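Dimethylsulfoniopropionate lyase (PDB 4B29) probably cleaves dimethylsulfoniopropionate to release dimethyl sulfide, using a metal-binding cupin domain that holds a zinc ion. Local coordinates at residues 68-71 with 72-75; 107-110 with 111-115; 173-176 with 177-181. All blocks are in the same frame, centred on the assembly; numbering follows the deposited sequence.

Contact 1: 68-71 with 72-75; sequences IDHL and TRDP. With PO4 (phosphate ion), chain E.
Leu71 and Pro75 meet on the inner side of the last turn of helix 67-73, where Leu71 CD1 lies 4.0 Å from Pro75 CB and the two side chains cross at about a right angle. This is the close-packed part: Val90 of helix 83-92 covers both residues, and Tyr138 also lies against Leu71. The outer side is polar and looser. Exposed Thr72 turns OG1 back beside its own backbone N (chi1 -61°), which brings the hydroxyl within 2.8 Å of Ile68 O. That carbonyl therefore accepts two bonds, from Thr72 N and from Thr72 OG1, which reach it from opposite faces of its plane. His70 and Arg73 run side by side, ring and guanidinium planes 76° apart, while Asp69 O sits over one guanidinium face. Both side chains lead to a phosphate ion, probably from the crystallisation liquor. His70 ND1 donates a fairly straight bond of 2.8 Å to its O1, which lies in the ring plane; Arg73 NH1 adds a weak one to the same oxygen. Asp74 OD2 is 2.5 Å from phosphate O3. Asp74 is the first residue to leave helical geometry and Pro75 follows: the C-terminal end of a helix, its last residues bordering a surface anion site.

Contact 2: 107-110 with 111-115; sequences VGRD and FLNRF. With PO4 (phosphate ion), chain E.
Asp110 CG stands anti to the backbone N (chi1 179°), whereas the Arg114 chain starts beside its own N and bends at chi3 (-65°), and the two ends converge one helical turn apart. The guanidinium takes the carboxylate side-on: Arg114 NE reaches Asp110 OD1 at 2.9 Å and Arg114 NH2 reaches Asp110 OD2 at 2.8 Å. Both nitrogens arrive on the syn side, along nearly straight bonds, although the planes are turned 32° apart. This two-point grip fixes the rotation of the guanidinium and points Arg114 NH1 at phosphate O4, 3.0 Å away; NH1 also bonds to Pro141 O. Water 3 links Asp110 OD1 to Asn113 ND2, and water 2 joins Asn113 OD1 to Arg109 NH1. The Arg109 guanidinium lays one face over Leu112 CD1, with its NH2 in a salt bridge to Glu104. On the buried side, Val107 CG1 sits above one face of the Phe111 ring, offset toward the rim, while Val107 CG2 touches both Phe111 CD1 (3.6 Å) and Leu112 CD2 (3.7 Å). Trp139 meets the Phe111 ring as well. Gly108, with positive phi, separates helix 104-107 from helix 109-114, and Gly108 O accepts from Leu112 N at 3.2 Å. It is the N-cap residue of a short helix carrying an i to i+4 Asp-Arg salt bridge.

Contact 3: 173-176 with 177-181; sequences LMLE and PGQTR
Leu173 and Arg181 cross obliquely, the leucine lying over the flat of the guanidinium: Leu173 CD1 stands above its centre, 3.6 Å from Arg181 CZ. The arginine chain is extended from CG to NE; with CG anti to the backbone N (chi1 -162°), it carries the guanidinium to Leu173, one of its faces against CD1. Its NH2 donates to Pro171 O, which helps hold the charged end in this buried place. Leu175 instead meets Arg181 at about a right angle, CD1 against Arg181 CB at 4.0 Å, and its other branch, CD2, lies 4.0 Å from Gln179 CB. The Gln179 chain, extended beyond CG, slants across Leu175 and carries its amide back to the backbone of 173-176. There Gln179 OE1 accepts from Glu176 N at 2.9 Å, the donor tilted 28° from the amide carbonyl plane. Water 4 bonds to both Met174 O and Gln179 NE2, so both ends of the amide are engaged. In the opposite direction, Gln179 N donates to Glu176 O at 3.0 Å, in the carbonyl plane. Glu176 sends its carboxylate away to a salt bridge with Arg162. Pro177 and Gly178, the latter at positive phi, occupy the corners of a type II beta turn, which joins edge strands 173-175 and 180-183 of the two sheets of the cupin fold.

In the fold
The contacts follow one another along the chain without overlap. Contacts 1 and 2 lie close together, centres 14 Å apart, on helices 67-73 and 109-114 ahead of most of the cupin strands. They touch where His70 CD2 packs 3.4 Å from Asn113 O, and with Tyr138 they share the phosphate, making one anion site from two helices. Strand 115-122 follows contact 2 directly. Contact 3 stands apart, its centre 20 Å from contact 1 and 23 Å from contact 2, where the chain passes from one sheet to the other. Of the three it comes nearest to the zinc ligands: the Arg181 side chain is about 7 Å from that of His189.

Contact 1: 68-71 with 72-75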
# COMPACT_ATOMS: atom_id res chain seq x y z
N ILE A 68 -7.31 3.73 -11.12
CA ILE A 68 -6.29 3.42 -12.10
C ILE A 68 -5.83 4.64 -12.93
O ILE A 68 -4.64 4.88 -13.14
CB ILE A 68 -6.75 2.30 -13.06
CG1 ILE A 68 -6.87 0.98 -12.28
CG2 ILE A 68 -5.73 2.12 -14.22
CD1 ILE A 68 -7.59 -0.12 -13.08
N ASP A 69 -6.79 5.40 -13.43
CA ASP A 69 -6.43 6.51 -14.31
C ASP A 69 -5.70 7.62 -13.54
O ASP A 69 -4.79 8.24 -14.09
CB ASP A 69 -7.69 7.02 -15.02
CG ASP A 69 -8.19 6.04 -16.09
OD1 ASP A 69 -7.41 5.13 -16.57
OD2 ASP A 69 -9.38 6.18 -16.46
N HIS A 70 -6.06 7.80 -12.27
CA HIS A 70 -5.38 8.81 -11.42
C HIS A 70 -3.97 8.40 -11.13
O HIS A 70 -3.03 9.16 -11.31
CB HIS A 70 -6.18 9.05 -10.15
CG HIS A 70 -7.55 9.59 -10.41
ND1 HIS A 70 -7.76 10.91 -10.75
CD2 HIS A 70 -8.77 9.00 -10.41
CE1 HIS A 70 -9.06 11.11 -10.92
NE2 HIS A 70 -9.70 9.97 -10.73
N LEU A 71 -3.78 7.14 -10.72
CA LEU A 71 -2.46 6.64 -10.50
C LEU A 71 -1.59 6.73 -11.74
O LEU A 71 -0.42 7.08 -11.67
CB LEU A 71 -2.53 5.17 -10.00
CG LEU A 71 -1.27 4.30 -10.15
CD1 LEU A 71 -0.10 4.83 -9.26
CD2 LEU A 71 -1.55 2.82 -9.73
N THR A 72 -2.15 6.38 -12.90
CA THR A 72 -1.37 6.31 -14.12
C THR A 72 -0.95 7.74 -14.55
O THR A 72 0.19 7.95 -14.93
CB THR A 72 -2.17 5.61 -15.26
OG1 THR A 72 -2.47 4.28 -14.83
CG2 THR A 72 -1.31 5.55 -16.55
N ARG A 73 -1.86 8.69 -14.45
CA ARG A 73 -1.52 10.08 -14.83
C ARG A 73 -0.64 10.80 -13.81
O ARG A 73 0.15 11.69 -14.17
CB ARG A 73 -2.79 10.89 -15.04
CG ARG A 73 -3.37 10.59 -16.42
CD ARG A 73 -4.47 11.60 -16.77
NE ARG A 73 -5.73 11.27 -16.11
CZ ARG A 73 -6.13 11.77 -14.93
NH1 ARG A 73 -5.36 12.62 -14.25
NH2 ARG A 73 -7.31 11.39 -14.44
N ASP A 74 -0.77 10.41 -12.54
CA ASP A 74 -0.14 11.20 -11.46
C ASP A 74 0.38 10.23 -10.36
O ASP A 74 -0.18 10.25 -9.27
CB ASP A 74 -1.21 12.15 -10.88
CG ASP A 74 -0.67 13.11 -9.81
OD1 ASP A 74 0.54 13.37 -9.80
OD2 ASP A 74 -1.49 13.62 -8.99
N PRO A 75 1.40 9.41 -10.66
CA PRO A 75 1.81 8.41 -9.63
C PRO A 75 2.63 9.04 -8.50
O PRO A 75 2.79 8.43 -7.44
CB PRO A 75 2.68 7.43 -10.42
CG PRO A 75 3.27 8.30 -11.57
CD PRO A 75 2.13 9.20 -11.93
P PO4 E . -4.97 12.78 -9.34
O1 PO4 E . -5.38 12.39 -10.77
O2 PO4 E . -4.17 11.68 -8.66
O3 PO4 E . -3.96 13.91 -9.43
O4 PO4 E . -6.16 13.10 -8.45

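Contact 2: 107-110 with 111-115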
# COMPACT_ATOMS: atom_id res chain seq x y z
N VAL A 107 -16.28 7.72 3.72
CA VAL A 107 -15.17 8.50 3.15
C VAL A 107 -15.52 9.49 2.03
O VAL A 107 -14.70 10.31 1.67
CB VAL A 107 -14.03 7.59 2.62
CG1 VAL A 107 -13.41 6.79 3.75
CG2 VAL A 107 -14.50 6.69 1.50
N GLY A 108 -16.71 9.35 1.46
CA GLY A 108 -17.14 10.25 0.38
C GLY A 108 -16.77 9.74 -0.98
O GLY A 108 -15.75 9.02 -1.17
N ARG A 109 -17.57 10.13 -1.98
CA ARG A 109 -17.31 9.69 -3.35
C ARG A 109 -15.96 10.10 -3.96
O ARG A 109 -15.36 9.33 -4.72
CB ARG A 109 -18.48 10.11 -4.29
CG ARG A 109 -18.31 9.69 -5.77
CD ARG A 109 -18.27 8.14 -5.99
NE ARG A 109 -19.31 7.45 -5.23
CZ ARG A 109 -19.31 6.16 -4.93
NH1 ARG A 109 -18.31 5.37 -5.30
NH2 ARG A 109 -20.32 5.65 -4.23
N ASP A 110 -15.49 11.33 -3.69
CA ASP A 110 -14.24 11.80 -4.27
C ASP A 110 -13.07 10.90 -3.79
O ASP A 110 -12.19 10.54 -4.58
CB ASP A 110 -13.97 13.25 -3.83
CG ASP A 110 -12.65 13.78 -4.38
OD1 ASP A 110 -12.45 13.76 -5.61
OD2 ASP A 110 -11.81 14.23 -3.58
N PHE A 111 -13.09 10.57 -2.51
CA PHE A 111 -12.04 9.69 -1.91
C PHE A 111 -12.11 8.32 -2.60
O PHE A 111 -11.07 7.80 -3.04
CB PHE A 111 -12.28 9.61 -0.40
CG PHE A 111 -11.20 8.87 0.38
CD1 PHE A 111 -11.18 7.47 0.41
CD2 PHE A 111 -10.27 9.58 1.14
CE1 PHE A 111 -10.22 6.79 1.20
CE2 PHE A 111 -9.30 8.89 1.92
CZ PHE A 111 -9.30 7.49 1.93
N LEU A 112 -13.32 7.76 -2.76
CA LEU A 112 -13.46 6.46 -3.46
C LEU A 112 -13.01 6.51 -4.91
O LEU A 112 -12.46 5.53 -5.44
CB LEU A 112 -14.90 5.93 -3.34
CG LEU A 112 -15.33 5.59 -1.91
CD1 LEU A 112 -16.79 5.20 -1.85
CD2 LEU A 112 -14.47 4.40 -1.35
N ASN A 113 -13.21 7.65 -5.60
CA ASN A 113 -12.73 7.79 -6.97
C ASN A 113 -11.23 7.83 -7.10
O ASN A 113 -10.66 7.40 -8.11
CB ASN A 113 -13.28 9.09 -7.59
CG ASN A 113 -14.75 8.99 -7.95
OD1 ASN A 113 -15.29 7.90 -8.18
ND2 ASN A 113 -15.40 10.15 -8.03
N ARG A 114 -10.57 8.42 -6.11
CA ARG A 114 -9.17 8.80 -6.28
C ARG A 114 -8.25 8.07 -5.27
O ARG A 114 -7.10 8.42 -5.12
CB ARG A 114 -9.01 10.34 -6.15
CG ARG A 114 -9.86 11.05 -7.22
CD ARG A 114 -9.42 12.52 -7.41
NE ARG A 114 -9.70 13.25 -6.17
CZ ARG A 114 -8.74 13.78 -5.40
NH1 ARG A 114 -7.46 13.66 -5.75
NH2 ARG A 114 -9.07 14.42 -4.29
N PHE A 115 -8.77 7.00 -4.69
CA PHE A 115 -7.92 6.13 -3.84
C PHE A 115 -8.27 4.69 -4.16
O PHE A 115 -9.40 4.37 -4.57
CB PHE A 115 -8.17 6.44 -2.36
CG PHE A 115 -8.37 5.21 -1.49
CD1 PHE A 115 -9.65 4.68 -1.33
CD2 PHE A 115 -7.28 4.56 -0.88
CE1 PHE A 115 -9.89 3.56 -0.53
CE2 PHE A 115 -7.51 3.40 -0.08
CZ PHE A 115 -8.80 2.92 0.09
P PO4 E . -4.97 12.78 -9.34
O1 PO4 E . -5.38 12.39 -10.77
O2 PO4 E . -4.17 11.68 -8.66
O3 PO4 E . -3.96 13.91 -9.43
O4 PO4 E . -6.16 13.10 -8.45
O HOH W 1 -14.50 12.19 -0.37
O HOH W 2 -16.07 5.56 -6.86
O HOH W 3 -13.83 12.70 -7.68

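Contact 3: 173-176 with 177-181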
# COMPACT_ATOMS: atom_id res chain seq x y z
N LEU A 173 4.36 12.82 11.03
CA LEU A 173 5.57 12.74 10.16
C LEU A 173 5.18 12.96 8.73
O LEU A 173 4.25 12.34 8.20
CB LEU A 173 6.23 11.33 10.26
CG LEU A 173 6.65 10.90 11.67
CD1 LEU A 173 7.11 9.39 11.63
CD2 LEU A 173 7.81 11.80 12.23
N MET A 174 5.93 13.83 8.02
CA MET A 174 5.69 14.00 6.60
C MET A 174 6.67 13.08 5.88
O MET A 174 7.90 13.24 6.04
CB MET A 174 6.01 15.47 6.25
CG MET A 174 5.72 15.77 4.79
SD MET A 174 3.99 15.77 4.31
CE MET A 174 3.45 17.38 4.96
N LEU A 175 6.15 12.04 5.21
CA LEU A 175 7.03 11.02 4.64
C LEU A 175 7.14 11.10 3.13
O LEU A 175 6.13 11.34 2.44
CB LEU A 175 6.48 9.61 4.96
CG LEU A 175 6.33 9.36 6.49
CD1 LEU A 175 5.81 7.92 6.66
CD2 LEU A 175 7.67 9.63 7.27
N GLU A 176 8.37 10.91 2.66
CA GLU A 176 8.77 10.97 1.26
C GLU A 176 9.31 9.60 0.85
O GLU A 176 9.51 8.72 1.72
CB GLU A 176 9.87 12.05 1.11
CG GLU A 176 9.12 13.40 1.27
CD GLU A 176 9.88 14.64 0.94
OE1 GLU A 176 11.07 14.58 0.54
OE2 GLU A 176 9.24 15.71 1.09
N PRO A 177 9.61 9.40 -0.44
CA PRO A 177 9.95 8.03 -0.93
C PRO A 177 11.07 7.31 -0.21
O PRO A 177 12.17 7.86 0.01
CB PRO A 177 10.33 8.27 -2.39
CG PRO A 177 9.34 9.43 -2.81
CD PRO A 177 9.38 10.35 -1.56
N GLY A 178 10.77 6.08 0.22
CA GLY A 178 11.73 5.24 0.94
C GLY A 178 11.63 5.34 2.46
O GLY A 178 12.19 4.48 3.16
N GLN A 179 10.97 6.40 2.97
CA GLN A 179 10.77 6.51 4.42
C GLN A 179 9.70 5.49 4.82
O GLN A 179 8.91 5.06 3.98
CB GLN A 179 10.36 7.92 4.82
CG GLN A 179 11.57 8.89 4.66
CD GLN A 179 11.19 10.25 5.19
OE1 GLN A 179 10.57 11.06 4.49
NE2 GLN A 179 11.55 10.50 6.42
N THR A 180 9.73 5.11 6.09
CA THR A 180 8.80 4.07 6.60
C THR A 180 8.15 4.52 7.88
O THR A 180 8.58 5.51 8.53
CB THR A 180 9.54 2.73 6.89
OG1 THR A 180 10.52 2.87 7.97
CG2 THR A 180 10.25 2.20 5.60
N ARG A 181 7.08 3.83 8.27
CA ARG A 181 6.53 4.09 9.59
C ARG A 181 5.87 2.83 10.14
O ARG A 181 5.05 2.24 9.41
CB ARG A 181 5.50 5.19 9.57
CG ARG A 181 5.38 5.65 11.08
CD ARG A 181 4.16 6.44 11.42
NE ARG A 181 4.49 7.05 12.70
CZ ARG A 181 4.08 8.25 13.09
NH1 ARG A 181 3.20 8.93 12.38
NH2 ARG A 181 4.58 8.73 14.22
O HOH W 4 9.82 12.76 7.91
O HOH W 5 10.83 13.74 4.54